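Local coordinates for probable alginate O-acetylase AlgJ (Pseudomonas putida, PDB 4O8V), which probably acts with partner proteins at the inner membrane to transfer acetyl groups onto mannuronate residues of the biofilm polysaccharide alginate, at residues A[39-44]-A[294-299]; A[32-37]-A[280-285]; A[117-122]-A[179-184]. All blocks are in the same frame, centred on the assembly; numbering follows the deposited sequence. Where two conformers were deposited one is given.

Contact 1: A[39-44]-A[294-299]; sequences LALIRG and AQLKNS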
loop_
_atom_site.group_PDB
_atom_site.type_symbol
_atom_site.label_atom_id
_atom_site.label_comp_id
_atom_site.label_asym_id
_atom_site.label_seq_id
_atom_site.Cartn_x
_atom_site.Cartn_y
_atom_site.Cartn_z
ATOM N N LEU A 39 -6.649 14.238 -0.346
ATOM C CA LEU A 39 -6.549 14.264 -1.803
ATOM C C LEU A 39 -5.803 15.506 -2.297
ATOM O O LEU A 39 -5.072 15.439 -3.292
ATOM C CB LEU A 39 -7.929 14.217 -2.440
ATOM C CG LEU A 39 -8.568 12.836 -2.334
ATOM C CD1 LEU A 39 -10.105 12.918 -2.441
ATOM C CD2 LEU A 39 -7.986 11.881 -3.377
ATOM N N ALA A 40 -6.010 16.635 -1.627
ATOM C CA ALA A 40 -5.304 17.858 -2.018
ATOM C C ALA A 40 -3.811 17.674 -1.779
ATOM O O ALA A 40 -2.977 18.147 -2.557
ATOM C CB ALA A 40 -5.840 19.074 -1.251
ATOM N N LEU A 41 -3.465 16.958 -0.717
ATOM C CA LEU A 41 -2.054 16.658 -0.457
ATOM C C LEU A 41 -1.474 15.667 -1.458
ATOM O O LEU A 41 -0.332 15.828 -1.908
ATOM C CB LEU A 41 -1.871 16.147 0.971
ATOM C CG LEU A 41 -2.121 17.261 1.990
ATOM C CD1 LEU A 41 -2.197 16.690 3.397
ATOM C CD2 LEU A 41 -1.006 18.296 1.865
ATOM N N ILE A 42 -2.236 14.633 -1.814
ATOM C CA ILE A 42 -1.785 13.703 -2.835
ATOM C C ILE A 42 -1.528 14.406 -4.171
ATOM O O ILE A 42 -0.531 14.143 -4.845
ATOM C CB ILE A 42 -2.826 12.572 -3.054
ATOM C CG1 ILE A 42 -2.864 11.654 -1.833
ATOM C CG2 ILE A 42 -2.539 11.808 -4.350
ATOM C CD1 ILE A 42 -4.096 10.721 -1.825
ATOM N N ARG A 43 -2.439 15.298 -4.546
ATOM C CA ARG A 43 -2.305 16.054 -5.777
ATOM C C ARG A 43 -1.057 16.956 -5.740
ATOM O O ARG A 43 -0.343 17.097 -6.742
ATOM C CB ARG A 43 -3.565 16.884 -6.020
ATOM C CG ARG A 43 -3.565 17.634 -7.334
ATOM C CD ARG A 43 -4.096 19.038 -7.170
ATOM N NE ARG A 43 -5.483 19.088 -6.730
ATOM C CZ ARG A 43 -5.916 19.806 -5.696
ATOM N NH1 ARG A 43 -7.205 19.787 -5.370
ATOM N NH2 ARG A 43 -5.066 20.537 -4.986
ATOM N N GLY A 44 -0.794 17.551 -4.588
ATOM C CA GLY A 44 0.378 18.402 -4.433
ATOM C C GLY A 44 1.662 17.604 -4.542
ATOM O O GLY A 44 2.660 18.058 -5.108
ATOM N N ALA A 294 1.042 24.412 2.669
ATOM C CA ALA A 294 0.256 25.315 1.844
ATOM C C ALA A 294 0.624 25.182 0.370
ATOM O O ALA A 294 -0.249 25.205 -0.499
ATOM C CB ALA A 294 0.449 26.767 2.294
ATOM N N GLN A 295 1.921 25.065 0.102
ATOM C CA GLN A 295 2.420 24.943 -1.268
ATOM C C GLN A 295 1.873 23.695 -1.949
ATOM O O GLN A 295 1.459 23.730 -3.112
ATOM C CB GLN A 295 3.947 24.905 -1.277
ATOM C CG GLN A 295 4.593 26.222 -0.962
ATOM C CD GLN A 295 6.054 26.234 -1.341
ATOM O OE1 GLN A 295 6.588 25.233 -1.829
ATOM N NE2 GLN A 295 6.711 27.370 -1.127
ATOM N N LEU A 296 1.869 22.600 -1.199
ATOM C CA LEU A 296 1.388 21.318 -1.687
ATOM C C LEU A 296 -0.089 21.397 -2.047
ATOM O O LEU A 296 -0.503 20.927 -3.100
ATOM C CB LEU A 296 1.620 20.218 -0.639
ATOM C CG LEU A 296 3.041 19.672 -0.472
ATOM C CD1 LEU A 296 3.146 18.751 0.740
ATOM C CD2 LEU A 296 3.462 18.919 -1.731
ATOM N N LYS A 297 -0.886 22.016 -1.184
ATOM C CA LYS A 297 -2.321 22.059 -1.422
ATOM C C LYS A 297 -2.682 23.035 -2.529
ATOM O O LYS A 297 -3.706 22.879 -3.187
ATOM C CB LYS A 297 -3.059 22.414 -0.131
ATOM C CG LYS A 297 -3.032 21.309 0.929
ATOM C CD LYS A 297 -3.665 21.796 2.232
ATOM C CE LYS A 297 -4.872 22.676 1.934
ATOM N NZ LYS A 297 -5.632 23.077 3.147
ATOM N N ASN A 298 -1.838 24.043 -2.738
ATOM C CA ASN A 298 -2.140 25.105 -3.695
ATOM C C ASN A 298 -1.385 24.953 -5.004
ATOM O O ASN A 298 -1.262 25.917 -5.760
ATOM C CB ASN A 298 -1.817 26.482 -3.102
ATOM C CG ASN A 298 -2.598 26.778 -1.839
ATOM O OD1 ASN A 298 -3.537 26.062 -1.489
ATOM N ND2 ASN A 298 -2.219 27.852 -1.149
ATOM N N SER A 299 -0.887 23.750 -5.277
ATOM C CA SER A 299 0.008 23.526 -6.417
ATOM C C SER A 299 -0.648 23.803 -7.772
ATOM O O SER A 299 0.050 23.995 -8.769
ATOM C CB SER A 299 0.547 22.095 -6.398
ATOM O OG SER A 299 -0.503 21.150 -6.501
#
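The flat guanidinium group of Arg43 has Ala40 CA over one face, 3.8 Å above the plane and displaced from its centre, and the carbonyl oxygen of Lys297 at its edge, in plane, with NH2 3.3 Å from that O. CG stands anti to the backbone N (chi1 -176°), and bends further out bring the group back beside its own helix. This is helix-helix packing in an SGNH hydrolase-like α/β domain: helix 31-51, whose Ile42 faces strand 269-275, packs the end of helix 290-297 against it. Small residues allow the close approach. Gly44 comes so near that its CA makes a C-H···O contact with Leu296 O at 3.0 Å, where a CB would collide, and Ala40 offers only a methyl to Lys297 CG. On the buried side the leucines pack together: Leu41 and Leu296 cross at about a right angle, Leu41 CD2 lying 4.1 Å from Leu296 CB and 3.7 Å from Lys297 CG. Lysine suits this edge because its methylenes cover Leu41 while its amine turns off to a salt bridge with Glu37. Helix 290-297 then ends, and Ser299 turns back toward Gly44; its OG, hydrogen-bonded to Asp47, lies 3.6 Å from Gly44 CA.

Contact 2: A[32-37]-A[280-285]; sequences EQLMQE and PMKNDL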
loop_
_atom_site.group_PDB
_atom_site.type_symbol
_atom_site.label_atom_id
_atom_site.label_comp_id
_atom_site.label_asym_id
_atom_site.label_seq_id
_atom_site.Cartn_x
_atom_site.Cartn_y
_atom_site.Cartn_z
ATOM N N GLU A 32 -15.488 13.215 5.263
ATOM C CA GLU A 32 -15.569 13.883 3.969
ATOM C C GLU A 32 -14.484 14.939 3.812
ATOM O O GLU A 32 -13.807 14.986 2.781
ATOM C CB GLU A 32 -16.942 14.532 3.775
ATOM N N GLN A 33 -14.321 15.783 4.831
ATOM C CA GLN A 33 -13.329 16.857 4.782
ATOM C C GLN A 33 -11.908 16.293 4.881
ATOM O O GLN A 33 -10.977 16.817 4.259
ATOM C CB GLN A 33 -13.576 17.881 5.895
ATOM C CG GLN A 33 -15.025 18.365 6.002
ATOM C CD GLN A 33 -15.857 17.567 7.008
ATOM O OE1 GLN A 33 -16.427 16.518 6.679
ATOM N NE2 GLN A 33 -15.933 18.067 8.241
ATOM N N LEU A 34 -11.746 15.222 5.657
ATOM C CA LEU A 34 -10.450 14.561 5.767
ATOM C C LEU A 34 -10.024 13.972 4.420
ATOM O O LEU A 34 -8.862 14.102 4.018
ATOM C CB LEU A 34 -10.474 13.475 6.847
ATOM C CG LEU A 34 -10.393 13.922 8.316
ATOM C CD1 LEU A 34 -10.431 12.720 9.248
ATOM C CD2 LEU A 34 -9.145 14.758 8.566
HETATM N N MSE A 35 -10.953 13.328 3.717
HETATM C CA MSE A 35 -10.658 12.825 2.368
HETATM C C MSE A 35 -10.264 13.942 1.389
HETATM O O MSE A 35 -9.297 13.789 0.621
HETATM C CB MSE A 35 -11.852 12.058 1.820
HETATM C CG MSE A 35 -11.993 10.678 2.437
HETATM SE SE MSE A 35 -13.660 9.839 1.835
HETATM C CE MSE A 35 -13.525 10.314 -0.076
ATOM N N GLN A 36 -11.019 15.040 1.414
ATOM C CA GLN A 36 -10.715 16.218 0.603
ATOM C C GLN A 36 -9.284 16.670 0.876
ATOM O O GLN A 36 -8.493 16.918 -0.041
ATOM C CB GLN A 36 -11.704 17.357 0.905
ATOM C CG GLN A 36 -11.341 18.715 0.299
ATOM C CD GLN A 36 -12.354 19.808 0.630
ATOM O OE1 GLN A 36 -13.032 19.764 1.659
ATOM N NE2 GLN A 36 -12.459 20.792 -0.250
ATOM N N GLU A 37 -8.954 16.739 2.159
ATOM C CA GLU A 37 -7.685 17.310 2.597
ATOM C C GLU A 37 -6.544 16.394 2.128
ATOM O O GLU A 37 -5.570 16.849 1.501
ATOM C CB GLU A 37 -7.711 17.493 4.121
ATOM C CG GLU A 37 -6.814 18.581 4.673
ATOM C CD GLU A 37 -7.061 19.983 4.092
ATOM O OE1 GLU A 37 -8.201 20.310 3.683
ATOM O OE2 GLU A 37 -6.092 20.769 4.059
ATOM N N PRO A 280 -9.717 8.394 4.475
ATOM C CA PRO A 280 -10.478 9.280 5.365
ATOM C C PRO A 280 -9.911 9.356 6.781
ATOM O O PRO A 280 -10.663 9.654 7.709
ATOM C CB PRO A 280 -11.864 8.650 5.364
ATOM C CG PRO A 280 -11.597 7.177 5.193
ATOM C CD PRO A 280 -10.351 7.063 4.347
HETATM N N MSE A 281 -8.612 9.112 6.934
HETATM C CA MSE A 281 -7.958 9.180 8.242
HETATM C C MSE A 281 -7.068 10.410 8.396
HETATM O O MSE A 281 -6.439 10.864 7.443
HETATM C CB MSE A 281 -7.145 7.903 8.496
HETATM C CG MSE A 281 -8.032 6.679 8.642
HETATM SE SE MSE A 281 -7.044 4.975 8.888
HETATM C CE MSE A 281 -6.327 5.411 10.666
ATOM N N LYS A 282 -7.001 10.936 9.614
ATOM C CA LYS A 282 -6.214 12.145 9.866
ATOM C C LYS A 282 -4.726 11.848 9.872
ATOM O O LYS A 282 -4.281 10.821 10.359
ATOM C CB LYS A 282 -6.630 12.794 11.186
ATOM C CG LYS A 282 -5.959 14.132 11.457
ATOM C CD LYS A 282 -7.002 15.227 11.704
ATOM C CE LYS A 282 -6.382 16.510 12.243
ATOM N NZ LYS A 282 -5.973 16.382 13.670
ATOM N N ASN A 283 -3.951 12.746 9.288
ATOM C CA ASN A 283 -2.508 12.640 9.350
ATOM C C ASN A 283 -1.961 13.736 10.220
ATOM O O ASN A 283 -2.420 14.875 10.149
ATOM C CB ASN A 283 -1.909 12.713 7.960
ATOM C CG ASN A 283 -2.153 11.458 7.195
ATOM O OD1 ASN A 283 -1.660 10.411 7.582
ATOM N ND2 ASN A 283 -2.945 11.536 6.144
ATOM N N ASP A 284 -0.991 13.399 11.052
ATOM C CA ASP A 284 -0.403 14.397 11.928
ATOM C C ASP A 284 0.676 15.162 11.155
ATOM O O ASP A 284 1.768 14.639 10.912
ATOM C CB ASP A 284 0.165 13.733 13.185
ATOM C CG ASP A 284 0.884 14.708 14.095
ATOM O OD1 ASP A 284 0.727 15.940 13.938
ATOM O OD2 ASP A 284 1.606 14.232 14.994
ATOM N N LEU A 285 0.357 16.395 10.768
ATOM C CA LEU A 285 1.289 17.230 10.020
ATOM C C LEU A 285 1.993 18.257 10.899
ATOM O O LEU A 285 2.619 19.191 10.384
ATOM C CB LEU A 285 0.564 17.954 8.887
ATOM C CG LEU A 285 -0.202 17.024 7.936
ATOM C CD1 LEU A 285 -0.929 17.864 6.900
ATOM C CD2 LEU A 285 0.733 16.059 7.276
#
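The carbonyl group of Met281 meets Leu34, with Met281 C 4.2 Å from Leu34 CD1, and its oxygen accepts a hydrogen bond from ND2 of Asn38, a residue just beyond 32-37 on the same helix. The other end of that amide is used as well, since Asn38 OD1 receives ND2 of Asn283, and one asparagine therefore holds two points of the extended chain 281-283 against helix 31-51. Between 32-37 and 280-285 themselves there is no hydrogen bond, and the joint is made by apolar surfaces. Leu34 points toward the loop and spreads its branches over it: CD1 comes to 3.4 Å from Pro280 O, while CD2 rests 3.8 Å from Lys282 CD. The contact buries Pro280 O without giving it a polar partner anywhere in the model. A leucine fits here because its fork covers two successive parts of the loop at once. Lys282 borders the solvent-exposed side; with CG anti to the backbone N (chi1 -174°) and a bend at chi2, the methylenes pass obliquely by Leu34 while the amine turns off from the helix. Met35, modelled as selenomethionine, lies aligned alongside Pro280, and its CG is 3.6 Å from Pro280 CB. The compact proline ring suits this buried spot, where Leu80, Leu84 and Ala31 also touch it. The CB of Met281 points away from the helix, and its side chain is about 12 Å from that of Ser218, the nucleophile by similarity. What results is loop-on-helix packing of an SGNH-type α/β domain, in which the chain leaving strand 269-275 of the central parallel sheet runs past the first turns of helix 31-51.

Contact 3: A[117-122]-A[179-184]; sequences LRTDTH and LLPAPD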
loop_
_atom_site.group_PDB
_atom_site.type_symbol
_atom_site.label_atom_id
_atom_site.label_comp_id
_atom_site.label_asym_id
_atom_site.label_seq_id
_atom_site.Cartn_x
_atom_site.Cartn_y
_atom_site.Cartn_z
ATOM N N LEU A 117 -3.366 -12.352 4.076
ATOM C CA LEU A 117 -3.267 -13.279 5.212
ATOM C C LEU A 117 -4.597 -13.337 5.961
ATOM O O LEU A 117 -5.321 -12.350 5.999
ATOM C CB LEU A 117 -2.151 -12.840 6.168
ATOM C CG LEU A 117 -0.717 -12.922 5.626
ATOM C CD1 LEU A 117 0.177 -12.012 6.423
ATOM C CD2 LEU A 117 -0.207 -14.310 5.723
ATOM N N ARG A 118 -4.913 -14.482 6.553
ATOM C CA ARG A 118 -6.156 -14.628 7.337
ATOM C C ARG A 118 -6.183 -13.788 8.642
ATOM O O ARG A 118 -7.220 -13.204 8.986
ATOM C CB ARG A 118 -6.388 -16.121 7.645
ATOM C CG ARG A 118 -7.608 -16.430 8.534
ATOM C CD ARG A 118 -7.872 -17.948 8.623
ATOM N NE ARG A 118 -6.646 -18.708 8.816
ATOM C CZ ARG A 118 -6.012 -18.834 9.976
ATOM N NH1 ARG A 118 -6.502 -18.269 11.071
ATOM N NH2 ARG A 118 -4.888 -19.540 10.040
ATOM N N THR A 119 -5.056 -13.706 9.353
ATOM C CA THR A 119 -5.029 -13.072 10.668
ATOM C C THR A 119 -4.221 -11.778 10.724
ATOM O O THR A 119 -3.908 -11.275 11.799
ATOM C CB THR A 119 -4.466 -14.022 11.720
ATOM O OG1 THR A 119 -3.065 -14.215 11.493
ATOM C CG2 THR A 119 -5.196 -15.381 11.656
ATOM N N ASP A 120 -3.893 -11.241 9.558
ATOM C CA ASP A 120 -2.983 -10.094 9.464
ATOM C C ASP A 120 -3.583 -9.080 8.486
ATOM O O ASP A 120 -4.380 -9.455 7.630
ATOM C CB ASP A 120 -1.605 -10.596 9.011
ATOM C CG ASP A 120 -0.505 -9.518 9.044
ATOM O OD1 ASP A 120 -0.434 -8.704 8.096
ATOM O OD2 ASP A 120 0.307 -9.530 10.009
ATOM N N THR A 121 -3.233 -7.805 8.612
ATOM C CA THR A 121 -3.765 -6.792 7.704
ATOM C C THR A 121 -3.201 -6.907 6.288
ATOM O O THR A 121 -3.794 -6.394 5.339
ATOM C CB THR A 121 -3.463 -5.352 8.199
ATOM O OG1 THR A 121 -2.047 -5.167 8.242
ATOM C CG2 THR A 121 -4.070 -5.123 9.574
ATOM N N HIS A 122 -2.051 -7.557 6.136
ATOM C CA HIS A 122 -1.281 -7.384 4.901
ATOM C C HIS A 122 -1.564 -8.392 3.795
ATOM O O HIS A 122 -2.045 -9.497 4.035
ATOM C CB HIS A 122 0.215 -7.417 5.217
ATOM C CG HIS A 122 0.654 -6.272 6.080
ATOM N ND1 HIS A 122 0.896 -6.401 7.431
ATOM C CD2 HIS A 122 0.854 -4.965 5.779
ATOM C CE1 HIS A 122 1.251 -5.222 7.921
ATOM N NE2 HIS A 122 1.220 -4.331 6.942
ATOM N N LEU A 179 -8.103 -19.330 22.753
ATOM C CA LEU A 179 -9.107 -18.815 21.831
ATOM C C LEU A 179 -8.527 -18.126 20.591
ATOM O O LEU A 179 -9.278 -17.828 19.669
ATOM C CB LEU A 179 -10.023 -17.831 22.549
ATOM C CG LEU A 179 -11.244 -18.367 23.308
ATOM C CD1 LEU A 179 -10.972 -19.692 24.010
ATOM C CD2 LEU A 179 -11.697 -17.323 24.307
ATOM N N LEU A 180 -7.220 -17.848 20.580
ATOM C CA LEU A 180 -6.576 -17.192 19.431
ATOM C C LEU A 180 -6.778 -18.004 18.164
ATOM O O LEU A 180 -6.778 -19.229 18.221
ATOM C CB LEU A 180 -5.074 -17.004 19.674
ATOM C CG LEU A 180 -4.691 -16.106 20.853
ATOM C CD1 LEU A 180 -3.214 -16.273 21.200
ATOM C CD2 LEU A 180 -5.007 -14.655 20.510
ATOM N N PRO A 181 -6.946 -17.329 17.016
ATOM C CA PRO A 181 -7.020 -18.047 15.737
ATOM C C PRO A 181 -5.716 -18.770 15.418
ATOM O O PRO A 181 -4.657 -18.385 15.918
ATOM C CB PRO A 181 -7.287 -16.934 14.718
ATOM C CG PRO A 181 -6.719 -15.714 15.356
ATOM C CD PRO A 181 -7.004 -15.869 16.820
ATOM N N ALA A 182 -5.803 -19.845 14.642
ATOM C CA ALA A 182 -4.604 -20.517 14.149
ATOM C C ALA A 182 -3.696 -19.509 13.434
ATOM O O ALA A 182 -4.183 -18.645 12.705
ATOM C CB ALA A 182 -4.975 -21.668 13.195
ATOM N N PRO A 183 -2.381 -19.605 13.652
ATOM C CA PRO A 183 -1.465 -18.762 12.879
ATOM C C PRO A 183 -1.621 -18.984 11.381
ATOM O O PRO A 183 -1.965 -20.098 10.958
ATOM C CB PRO A 183 -0.082 -19.219 13.345
ATOM C CG PRO A 183 -0.311 -19.889 14.648
ATOM C CD PRO A 183 -1.672 -20.489 14.592
ATOM N N ASP A 184 -1.366 -17.943 10.588
ATOM C CA ASP A 184 -1.188 -18.108 9.149
ATOM C C ASP A 184 0.050 -18.945 8.866
ATOM O O ASP A 184 0.860 -19.186 9.756
ATOM C CB ASP A 184 -1.021 -16.744 8.445
ATOM C CG ASP A 184 -2.343 -16.050 8.179
ATOM O OD1 ASP A 184 -2.978 -16.331 7.132
ATOM O OD2 ASP A 184 -2.730 -15.192 8.995
#
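The carboxylate of Asp184 is held by three hydrogen bonds from Arg118 and Thr119. OD1 takes the backbone N of Arg118 at 2.7 Å (N-H···O 151°) and OD2 takes the backbone N of Thr119 at 2.8 Å (154°), each on the syn lone pair. Thr119 OG1 adds the third bond, to OD2, 2.7 Å long and nearly head-on to the C-O bond; chi1 of 70° turns this hydroxyl to the acid and leaves CG2 for Pro181. Replacing Asp184 with an alanine would probably leave both amides and the threonine hydroxyl without their acceptor and let the 118-119 turn shift.

That turn leads directly into the probable Ser-His-Asp triad of the SGNH hydrolase family. Asp120 OD1 accepts from His122 ND1 at 2.7 Å and from His122 N, the latter closing an Asx turn, while NE2 of the histidine is bonded to Ser218 OG. The place of Asp184, at the opening of strand 184-193, is consistent with a second-shell role, steadying the backbone beside the probable active-site pair.

The guanidinium group forms a second set of polar contacts. The Arg118 chain is extended through chi2 and then bends at chi3, and it grips Ala182 O end-on with NH1 and NH2, each at 2.9 Å, NH1 close to the carbonyl plane, NH2 well above it; NH2 adds a weak bond to Pro183 O. NH1 also meets Gln17 O. Arginine suits this place because its several N-H groups can serve the carbonyls of the proline-rich chain.

Apolar contacts fill in around these bonds: Leu117 CD2 packs 3.7 Å from Asp184 CG, and Thr119 CG2 lies 4.0 Å from Pro181 CG.

In the fold
Following the chain from the N terminus, helix 31-51 first supplies 32-37 and then 39-44, which wait some 240 residues for their mates. The chain next passes through 117-122 and, 57 residues later, 179-184, so that contact 3 closes a short loop lying wholly within both longer ones. After strand 269-275 the chain reaches 280-285, closing contact 2, and then 294-299, closing contact 1; these two cross. They also touch, through a salt bridge and Leu41 against Leu285, and fasten the C-terminal end to helix 31-51. Contact 3 sits across the chain's centre from contact 1, joining the active-site loop to strand 184-193.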